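Local coordinates for tapirin (Caldicellulosiruptor hydrothermalis, PDB 6N2C), which probably binds cellulose and so serves cell adhesion, its C-terminal domain being a long beta-helix that carries a zinc ion, at residues 251-255 and 452-457; 272-276 and 449-453; 288-294 and 309-315; 347-353 and 370-375. One frame throughout, in Å; residues are numbered along the deposited sequence. Where two conformers were deposited one is given.

Contact 1 of 4, residues 251-255 and 452-457; sequences NLMYT and IIEEIK
The Tyr-254 ring meets helix 451-457 on a slant, with no neighbour from the helix set squarely over a face or in line with an edge. Ile-453 CD1 lies 4.1 Å from ring atom CD1 of Tyr-254, and Ile-456 CG2 is 4.2 Å from its CD2, so the two isoleucines take opposite ortho positions. This is the outer wall of a parallel beta-helix: Tyr-254 and Leu-252 face out toward the helix, while Met-253 between them turns into the coil. The axis of the helical segment 452-457 passes 10.6 Å from that of strand 252-255, at -41° to it, and no hydrogen bond crosses; apolar side chains fill the interval.

Two residues before Tyr-254, Leu-252 turns its methyls to Ile-452 and Ile-456. Two conformers were deposited for this leucine, so the close approach of its CD2 to Ile-452 CG2, 3.5 Å, is doubtful as a measure of strain. Tyr-254 holds CG anti to its backbone N (chi1 169°), which carries the phenol across to Ile-456 and Lys-457. Its OH is hydrogen-bonded to Asp-277, and Lys-457 NZ forms a salt bridge with the same carboxylate. The lysine chain crosses the phenol at about a right angle. Its CG lies 3.7 Å and its CD 3.8 Å from Tyr-254 OH; beyond them the chain bends about the CG-CD bond.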
# COMPACT_ATOMS: atom_id res chain seq x y z
N ASN A 251 6.08 -6.76 -5.26
CA ASN A 251 5.66 -6.11 -6.53
C ASN A 251 4.61 -5.02 -6.26
O ASN A 251 4.97 -3.89 -5.94
CB ASN A 251 5.25 -7.15 -7.56
CG ASN A 251 5.04 -6.55 -8.91
OD1 ASN A 251 5.95 -5.89 -9.46
ND2 ASN A 251 3.86 -6.67 -9.42
N LEU A 252 3.34 -5.32 -6.32
CA LEU A 252 2.42 -4.24 -6.06
C LEU A 252 1.39 -4.57 -4.98
O LEU A 252 0.86 -5.68 -4.89
CB LEU A 252 1.74 -3.71 -7.34
CG LEU A 252 0.69 -4.68 -7.87
CD1 LEU A 252 -0.67 -4.51 -7.20
CD2 LEU A 252 0.57 -4.52 -9.39
N MET A 253 1.10 -3.52 -4.21
CA MET A 253 -0.02 -3.52 -3.29
C MET A 253 -0.94 -2.46 -3.77
O MET A 253 -0.57 -1.28 -3.91
CB MET A 253 0.44 -3.22 -1.85
CG MET A 253 -0.71 -3.10 -0.86
SD MET A 253 0.01 -3.09 0.79
CE MET A 253 -1.47 -3.13 1.76
N TYR A 254 -2.20 -2.86 -4.06
CA TYR A 254 -3.24 -1.97 -4.50
C TYR A 254 -4.42 -2.04 -3.54
O TYR A 254 -4.83 -3.11 -3.20
CB TYR A 254 -3.80 -2.36 -5.92
CG TYR A 254 -5.09 -1.57 -6.23
CD1 TYR A 254 -5.01 -0.25 -6.76
CD2 TYR A 254 -6.39 -2.07 -6.00
CE1 TYR A 254 -6.14 0.51 -6.96
CE2 TYR A 254 -7.51 -1.31 -6.23
CZ TYR A 254 -7.41 -0.06 -6.72
OH TYR A 254 -8.51 0.66 -6.96
N THR A 255 -5.03 -0.89 -3.16
CA THR A 255 -6.33 -0.87 -2.47
C THR A 255 -7.17 0.21 -3.06
O THR A 255 -6.65 1.24 -3.46
CB THR A 255 -6.22 -0.69 -0.95
OG1 THR A 255 -6.05 0.70 -0.62
CG2 THR A 255 -5.19 -1.54 -0.34
N ILE A 452 -0.71 -2.11 -15.26
CA ILE A 452 -1.19 -3.14 -14.34
C ILE A 452 -2.34 -2.64 -13.48
O ILE A 452 -3.31 -3.38 -13.22
CB ILE A 452 -0.06 -3.80 -13.52
CG1 ILE A 452 -0.45 -5.07 -12.85
CG2 ILE A 452 0.44 -2.83 -12.45
CD1 ILE A 452 -0.91 -6.18 -13.75
N ILE A 453 -2.28 -1.38 -13.01
CA ILE A 453 -3.35 -0.82 -12.21
C ILE A 453 -4.61 -0.58 -13.03
O ILE A 453 -5.72 -0.86 -12.57
CB ILE A 453 -2.91 0.53 -11.53
CG1 ILE A 453 -1.70 0.29 -10.62
CG2 ILE A 453 -4.10 1.23 -10.86
CD1 ILE A 453 -1.91 -0.58 -9.40
N GLU A 454 -4.45 -0.08 -14.27
CA GLU A 454 -5.54 0.07 -15.18
C GLU A 454 -6.29 -1.24 -15.34
O GLU A 454 -7.56 -1.24 -15.24
CB GLU A 454 -5.10 0.56 -16.54
CG GLU A 454 -4.67 1.98 -16.53
CD GLU A 454 -4.06 2.45 -17.88
OE1 GLU A 454 -4.12 1.68 -18.90
OE2 GLU A 454 -3.43 3.56 -17.84
N GLU A 455 -5.54 -2.30 -15.50
CA GLU A 455 -6.19 -3.63 -15.77
C GLU A 455 -6.86 -4.16 -14.51
O GLU A 455 -7.98 -4.67 -14.57
CB GLU A 455 -5.19 -4.64 -16.31
CG GLU A 455 -4.56 -4.24 -17.63
CD GLU A 455 -5.66 -4.11 -18.74
OE1 GLU A 455 -5.74 -3.03 -19.40
OE2 GLU A 455 -6.50 -5.01 -18.76
N ILE A 456 -6.23 -4.00 -13.35
CA ILE A 456 -6.87 -4.44 -12.09
C ILE A 456 -8.19 -3.73 -11.83
O ILE A 456 -9.14 -4.27 -11.25
CB ILE A 456 -5.87 -4.24 -10.95
CG1 ILE A 456 -4.88 -5.41 -11.01
CG2 ILE A 456 -6.54 -4.15 -9.59
CD1 ILE A 456 -3.63 -4.98 -10.21
N LYS A 457 -8.25 -2.45 -12.21
CA LYS A 457 -9.42 -1.67 -11.93
C LYS A 457 -10.54 -1.90 -12.90
O LYS A 457 -11.67 -1.47 -12.60
CB LYS A 457 -9.03 -0.17 -11.90
CG LYS A 457 -8.27 0.19 -10.63
CD LYS A 457 -7.68 1.64 -10.56
CE LYS A 457 -8.71 2.67 -10.25
NZ LYS A 457 -8.11 4.07 -10.13

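Contact 2 of 4, residues 272-276 and 449-453; sequences SLLFS and IPAII
Leu-273 and Phe-275 make a purely apolar contact with Ile-449, Pro-450 and Ile-453, where the chain enters helix 451-457 and lies against the outer side of strand 273-276. Ile-453 does most of the work. Its CG2 stands over one face of the Phe-275 ring, 3.8 Å from the centroid and only 9° off the normal, a well-centred CH-pi contact. With chi1 at -59° the other branch goes a different way, and Ile-453 CG1 sits 3.7 Å from Leu-273 CD2 and 3.8 Å from Phe-275 CD2, wedged between the two strand residues. Leu-273 and Ile-453 thus reach toward each other tip to tip.

The strand belongs to one coil of the parallel beta-helix. Leu-274 points inward to the core of the coil, whereas Leu-273 and Phe-275 offer their side chains to the helix; Phe-275 also stacks on Phe-294 of the next coil. Putting an alanine in place of Phe-275 is likely to leave Ile-453 CG2 without the ring it rests on and to open a gap beside Phe-294.

Pro-450 is the N-cap residue of the helix, and its CG packs 3.8 Å from Leu-273 CD2. Farther out, Ile-449 comes to the ring edge near its plane, with CD1 4.3 Å from Phe-275 CE2.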
# COMPACT_ATOMS: atom_id res chain seq x y z
N SER A 272 8.10 -2.25 -5.31
CA SER A 272 7.93 -1.63 -6.66
C SER A 272 6.82 -0.64 -6.69
O SER A 272 7.07 0.50 -7.01
CB SER A 272 7.71 -2.76 -7.68
OG SER A 272 7.35 -2.27 -8.95
N LEU A 273 5.60 -1.02 -6.36
CA LEU A 273 4.46 -0.09 -6.52
C LEU A 273 3.50 -0.23 -5.35
O LEU A 273 3.06 -1.35 -5.06
CB LEU A 273 3.71 -0.44 -7.82
CG LEU A 273 2.46 0.37 -8.19
CD1 LEU A 273 2.68 1.89 -8.15
CD2 LEU A 273 1.83 -0.03 -9.54
N LEU A 274 3.11 0.93 -4.76
CA LEU A 274 2.05 0.98 -3.71
C LEU A 274 1.07 1.94 -4.23
O LEU A 274 1.43 3.12 -4.52
CB LEU A 274 2.70 1.51 -2.39
CG LEU A 274 1.78 1.69 -1.22
CD1 LEU A 274 1.22 0.33 -0.88
CD2 LEU A 274 2.56 2.19 -0.05
N PHE A 275 -0.18 1.51 -4.42
CA PHE A 275 -1.18 2.33 -5.07
C PHE A 275 -2.46 2.24 -4.30
O PHE A 275 -2.98 1.13 -4.13
CB PHE A 275 -1.40 1.81 -6.53
CG PHE A 275 -2.10 2.75 -7.42
CD1 PHE A 275 -3.46 3.06 -7.22
CD2 PHE A 275 -1.42 3.37 -8.48
CE1 PHE A 275 -4.12 3.96 -8.06
CE2 PHE A 275 -2.10 4.24 -9.29
CZ PHE A 275 -3.42 4.56 -9.08
N SER A 276 -3.05 3.38 -3.93
CA SER A 276 -4.37 3.38 -3.35
C SER A 276 -5.19 4.49 -3.98
O SER A 276 -4.68 5.56 -4.26
CB SER A 276 -4.37 3.55 -1.84
OG SER A 276 -5.66 3.38 -1.29
N ILE A 449 -0.34 6.46 -15.09
CA ILE A 449 -0.92 5.34 -14.30
C ILE A 449 -0.43 4.00 -14.91
O ILE A 449 -0.56 3.79 -16.16
CB ILE A 449 -2.42 5.32 -14.34
CG1 ILE A 449 -3.01 6.61 -13.78
CG2 ILE A 449 -2.94 4.10 -13.61
CD1 ILE A 449 -2.38 7.06 -12.49
N PRO A 450 0.20 3.14 -14.10
CA PRO A 450 0.73 1.89 -14.59
C PRO A 450 -0.39 1.04 -15.19
O PRO A 450 -1.50 0.98 -14.69
CB PRO A 450 1.30 1.23 -13.35
CG PRO A 450 1.75 2.38 -12.51
CD PRO A 450 0.52 3.27 -12.67
N ALA A 451 -0.02 0.35 -16.27
CA ALA A 451 -0.95 -0.49 -17.00
C ALA A 451 -1.52 -1.57 -16.13
O ALA A 451 -2.71 -1.81 -16.21
CB ALA A 451 -0.28 -1.13 -18.21
N ILE A 452 -0.71 -2.11 -15.26
CA ILE A 452 -1.19 -3.14 -14.34
C ILE A 452 -2.34 -2.64 -13.48
O ILE A 452 -3.31 -3.38 -13.22
CB ILE A 452 -0.06 -3.80 -13.52
CG1 ILE A 452 -0.45 -5.07 -12.85
CG2 ILE A 452 0.44 -2.83 -12.45
CD1 ILE A 452 -0.91 -6.18 -13.75
N ILE A 453 -2.28 -1.38 -13.01
CA ILE A 453 -3.35 -0.82 -12.21
C ILE A 453 -4.61 -0.58 -13.03
O ILE A 453 -5.72 -0.86 -12.57
CB ILE A 453 -2.91 0.53 -11.53
CG1 ILE A 453 -1.70 0.29 -10.62
CG2 ILE A 453 -4.10 1.23 -10.86
CD1 ILE A 453 -1.91 -0.58 -9.40

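Contact 3 of 4, residues 288-294 and 309-315; sequences IVANALF and TINEFAY
Phe-294 and Phe-313 form the dense end of this contact. The edge of Phe-313 points at the face of Phe-294 in an offset edge-to-face pair, centroids 5.2 Å apart and planes at 80°. Phe-313 CG sits between its backbone N and carbonyl carbon (chi1 64°), which folds the ring back over Ala-292, whose CB lies 3.9 Å from the ring centroid in a CH-pi contact. On the same side of the Phe-294 ring, Tyr-315 CD2 comes within 3.6 Å of Phe-294 CE2, its ring oblique. A serine in place of Phe-294 would probably leave the edge of Phe-313 without a face to meet and Tyr-315 CD2 without its neighbour. On the reverse side, facing into the coil, Leu-293 packs more loosely against Ile-310 and Ala-314.

The corner at 291-292 and 311-312 is more open, with Glu-312 in solvent. Here a beta bulge shifts the register by one, and single carbonyls take two donors: Ala-290 O receives Asn-311 N (2.9 Å) and, from well above its plane, Asn-311 ND2 (3.2 Å); Asn-291 O receives both Glu-312 N and Phe-313 N from one face. Toward the segments' start, a water accepts from Thr-309 OG1 (2.6 Å) and donates to Ile-288 O. Successive coils in parallel register, turning corners together and stacking like residues, are the hallmark of a parallel beta-helix.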
# COMPACT_ATOMS: atom_id res chain seq x y z
N ILE A 288 6.72 3.20 6.40
CA ILE A 288 6.45 2.76 5.01
C ILE A 288 7.79 2.91 4.31
O ILE A 288 8.41 3.98 4.36
CB ILE A 288 5.43 3.62 4.37
CG1 ILE A 288 4.08 3.39 5.07
CG2 ILE A 288 5.27 3.22 2.89
CD1 ILE A 288 2.96 4.08 4.41
N VAL A 289 8.26 1.87 3.65
CA VAL A 289 9.39 2.05 2.72
C VAL A 289 8.87 1.75 1.29
O VAL A 289 8.40 0.65 1.06
CB VAL A 289 10.47 0.98 3.01
CG1 VAL A 289 11.69 1.18 2.07
CG2 VAL A 289 10.95 1.03 4.45
N ALA A 290 8.80 2.74 0.43
CA ALA A 290 8.24 2.56 -0.89
C ALA A 290 9.20 2.98 -1.99
O ALA A 290 10.13 3.76 -1.81
CB ALA A 290 6.99 3.39 -1.00
N ASN A 291 8.95 2.45 -3.18
CA ASN A 291 9.61 2.92 -4.39
C ASN A 291 8.68 3.90 -5.07
O ASN A 291 8.84 5.10 -4.87
CB ASN A 291 10.04 1.72 -5.26
CG ASN A 291 11.20 0.89 -4.65
OD1 ASN A 291 11.97 1.32 -3.74
ND2 ASN A 291 11.31 -0.35 -5.16
N ALA A 292 7.65 3.46 -5.83
CA ALA A 292 6.64 4.35 -6.34
C ALA A 292 5.40 4.23 -5.46
O ALA A 292 4.96 3.11 -5.16
CB ALA A 292 6.30 4.00 -7.81
N LEU A 293 4.80 5.38 -5.15
CA LEU A 293 3.61 5.44 -4.31
C LEU A 293 2.63 6.39 -4.96
O LEU A 293 2.95 7.54 -5.29
CB LEU A 293 4.05 5.91 -2.89
CG LEU A 293 2.96 6.02 -1.84
CD1 LEU A 293 3.62 6.04 -0.46
CD2 LEU A 293 2.07 7.19 -1.97
N PHE A 294 1.40 5.91 -5.18
CA PHE A 294 0.34 6.74 -5.62
C PHE A 294 -0.80 6.67 -4.57
O PHE A 294 -1.14 5.59 -4.12
CB PHE A 294 -0.31 6.21 -6.94
CG PHE A 294 0.57 6.23 -8.17
CD1 PHE A 294 1.63 5.35 -8.26
CD2 PHE A 294 0.23 7.01 -9.30
CE1 PHE A 294 2.38 5.26 -9.45
CE2 PHE A 294 0.97 6.91 -10.44
CZ PHE A 294 2.04 6.05 -10.51
N THR A 309 9.66 6.60 3.78
CA THR A 309 10.81 6.74 2.95
C THR A 309 10.43 6.50 1.48
O THR A 309 9.81 5.44 1.18
CB THR A 309 11.88 5.73 3.39
OG1 THR A 309 12.28 6.02 4.75
CG2 THR A 309 13.06 5.85 2.53
N ILE A 310 10.74 7.44 0.59
CA ILE A 310 10.39 7.36 -0.84
C ILE A 310 11.65 7.19 -1.66
O ILE A 310 12.55 8.06 -1.63
CB ILE A 310 9.66 8.64 -1.32
CG1 ILE A 310 8.40 8.93 -0.50
CG2 ILE A 310 9.32 8.61 -2.83
CD1 ILE A 310 7.35 7.87 -0.48
N ASN A 311 11.76 6.05 -2.38
CA ASN A 311 12.89 5.73 -3.24
C ASN A 311 12.76 6.24 -4.71
O ASN A 311 13.79 6.58 -5.33
CB ASN A 311 13.20 4.23 -3.14
CG ASN A 311 13.82 3.88 -1.81
OD1 ASN A 311 14.96 4.24 -1.58
ND2 ASN A 311 13.15 3.09 -1.01
N GLU A 312 11.55 6.35 -5.23
CA GLU A 312 11.34 6.87 -6.57
C GLU A 312 10.41 8.05 -6.60
O GLU A 312 10.85 9.15 -6.98
CB GLU A 312 10.85 5.77 -7.51
CG GLU A 312 11.85 4.66 -7.70
CD GLU A 312 13.03 4.97 -8.61
OE1 GLU A 312 14.00 4.20 -8.48
OE2 GLU A 312 12.99 5.90 -9.44
N PHE A 313 9.13 7.87 -6.24
CA PHE A 313 8.28 9.02 -6.13
C PHE A 313 7.03 8.73 -5.31
O PHE A 313 6.67 7.55 -5.11
CB PHE A 313 7.88 9.60 -7.51
CG PHE A 313 7.06 8.65 -8.33
CD1 PHE A 313 5.70 8.53 -8.08
CD2 PHE A 313 7.65 7.86 -9.32
CE1 PHE A 313 4.91 7.59 -8.82
CE2 PHE A 313 6.85 6.91 -10.03
CZ PHE A 313 5.48 6.82 -9.80
N ALA A 314 6.40 9.83 -4.87
CA ALA A 314 5.04 9.77 -4.36
C ALA A 314 4.23 10.76 -5.09
O ALA A 314 4.63 11.95 -5.26
CB ALA A 314 5.05 10.02 -2.84
N TYR A 315 3.02 10.35 -5.49
CA TYR A 315 2.12 11.12 -6.29
C TYR A 315 0.83 11.08 -5.54
O TYR A 315 0.32 10.01 -5.22
CB TYR A 315 2.04 10.51 -7.71
CG TYR A 315 1.11 11.03 -8.74
CD1 TYR A 315 0.23 12.14 -8.53
CD2 TYR A 315 1.05 10.44 -10.05
CE1 TYR A 315 -0.67 12.54 -9.53
CE2 TYR A 315 0.18 10.88 -11.00
CZ TYR A 315 -0.69 11.90 -10.75
OH TYR A 315 -1.53 12.33 -11.73
O HOH W 1 10.90 4.11 5.89

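Contact 4 of 4, residues 347-353 and 370-375; sequences LSADVGT and DAPDTV
Gly-352 N gives its hydrogen to Asp-373 OD2 at 2.9 Å, nearly straight at 163°, using the oxygen's anti lone pair. The other oxygen of this carboxylate forms a salt bridge with Lys-392, so Asp-373 ties a turn on one side to a lysine on the other. Thr-353 OG1 donates to Asp-350 O (2.7 Å) in the carbonyl plane, closing the type II turn 350-353 whose glycine has a positive phi of 77°; Thr-374 OG1 lies 2.6 Å from Thr-353 OG1. These are the corners of two neighbouring coils of the parallel beta-helix. Before the corner the strands pair in ordinary parallel fashion, with Asp-370 N bonded to Leu-347 O and Ala-349 N to Asp-370 O. At the corner the backbones no longer bond directly, and water fills in: one molecule donates to Ala-349 O (2.8 Å) and accepts from Asp-373 N, and another donates to both Thr-353 O and Asp-373 O. Apolar packing is slight: Ala-349 CB touches Ala-371 CB at 3.6 Å, and the Thr-374 hydroxyl lies beside the same methyl, OG1 3.5 Å from Ala-349 CB.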
# COMPACT_ATOMS: atom_id res chain seq x y z
N LEU A 347 9.83 17.20 6.63
CA LEU A 347 10.17 16.66 5.27
C LEU A 347 11.66 16.84 5.10
O LEU A 347 12.16 18.00 5.07
CB LEU A 347 9.48 17.42 4.14
CG LEU A 347 9.76 17.01 2.67
CD1 LEU A 347 9.47 15.53 2.49
CD2 LEU A 347 9.06 17.90 1.71
N SER A 348 12.36 15.73 4.96
CA SER A 348 13.77 15.67 4.72
C SER A 348 14.07 15.06 3.37
O SER A 348 13.44 14.06 3.00
CB SER A 348 14.37 14.80 5.82
OG SER A 348 15.76 14.70 5.74
N ALA A 349 15.02 15.61 2.63
CA ALA A 349 15.27 15.20 1.26
C ALA A 349 16.72 15.22 0.90
O ALA A 349 17.46 16.16 1.27
CB ALA A 349 14.47 16.03 0.27
N ASP A 350 17.14 14.22 0.16
CA ASP A 350 18.54 14.06 -0.22
C ASP A 350 18.82 14.68 -1.55
O ASP A 350 17.97 15.35 -2.17
CB ASP A 350 18.90 12.55 -0.19
CG ASP A 350 18.75 11.90 1.17
OD1 ASP A 350 18.83 12.55 2.24
OD2 ASP A 350 18.53 10.67 1.17
N VAL A 351 20.06 14.53 -2.00
CA VAL A 351 20.51 15.07 -3.30
C VAL A 351 19.60 14.77 -4.51
O VAL A 351 19.11 13.67 -4.66
CB VAL A 351 21.96 14.59 -3.62
CG1 VAL A 351 22.04 13.05 -3.71
CG2 VAL A 351 22.51 15.21 -4.89
N GLY A 352 19.42 15.76 -5.38
CA GLY A 352 18.70 15.58 -6.60
C GLY A 352 17.17 15.51 -6.59
O GLY A 352 16.52 15.29 -7.63
N THR A 353 16.59 15.66 -5.42
CA THR A 353 15.19 15.59 -5.24
C THR A 353 14.47 16.82 -5.74
O THR A 353 15.04 17.95 -5.75
CB THR A 353 14.88 15.32 -3.75
OG1 THR A 353 15.55 16.29 -2.90
CG2 THR A 353 15.34 13.95 -3.36
N ASP A 370 13.90 20.10 5.43
CA ASP A 370 15.35 19.99 5.46
C ASP A 370 15.81 19.30 4.23
O ASP A 370 15.87 18.05 4.17
CB ASP A 370 15.73 19.19 6.68
CG ASP A 370 17.26 19.00 6.81
OD1 ASP A 370 18.07 19.57 6.07
OD2 ASP A 370 17.61 18.26 7.68
N ALA A 371 16.09 20.11 3.22
CA ALA A 371 16.26 19.63 1.82
C ALA A 371 17.18 20.53 1.06
O ALA A 371 16.79 21.12 0.07
CB ALA A 371 14.89 19.54 1.15
N PRO A 372 18.45 20.64 1.53
CA PRO A 372 19.28 21.75 1.04
C PRO A 372 19.59 21.71 -0.44
O PRO A 372 19.92 22.74 -0.99
CB PRO A 372 20.56 21.60 1.89
CG PRO A 372 20.62 20.11 2.13
CD PRO A 372 19.18 19.80 2.48
N ASP A 373 19.50 20.54 -1.11
CA ASP A 373 19.69 20.43 -2.55
C ASP A 373 18.40 20.42 -3.38
O ASP A 373 18.42 20.26 -4.63
CB ASP A 373 20.53 19.18 -2.96
CG ASP A 373 21.00 19.23 -4.39
OD1 ASP A 373 21.45 20.34 -4.83
OD2 ASP A 373 20.88 18.24 -5.16
N THR A 374 17.27 20.66 -2.73
CA THR A 374 15.99 20.39 -3.41
C THR A 374 15.45 21.63 -4.03
O THR A 374 15.50 22.73 -3.39
CB THR A 374 14.98 19.80 -2.39
OG1 THR A 374 15.50 18.63 -1.82
CG2 THR A 374 13.56 19.51 -2.98
N VAL A 375 14.83 21.44 -5.22
CA VAL A 375 14.05 22.44 -5.84
C VAL A 375 12.57 22.16 -5.57
O VAL A 375 12.12 21.03 -5.80
CB VAL A 375 14.33 22.49 -7.34
CG1 VAL A 375 13.55 23.61 -7.99
CG2 VAL A 375 15.82 22.64 -7.59
O HOH W 2 18.19 18.15 -0.61
O HOH W 3 17.42 18.79 -6.62

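How the contacts relate
Following the chain from its N terminus, 251-255 and 272-276 come first, on adjacent coils, and await a helix some 170 to 200 residues on. Contact 3 closes next, a short loop of one coil whose strand 293-294 pairs with strand 273-276 of contact 2. Contact 4 then closes another one-coil loop farther along the beta-helix, in series with contact 3. Only after that does the chain return to 449-457, closing contacts 2 and 1, which share Ile-452 and Ile-453; both long loops enclose contacts 3 and 4. Contacts 3 and 4 thus join coil to coil, while contacts 1 and 2 bind the returning helix to the outer wall.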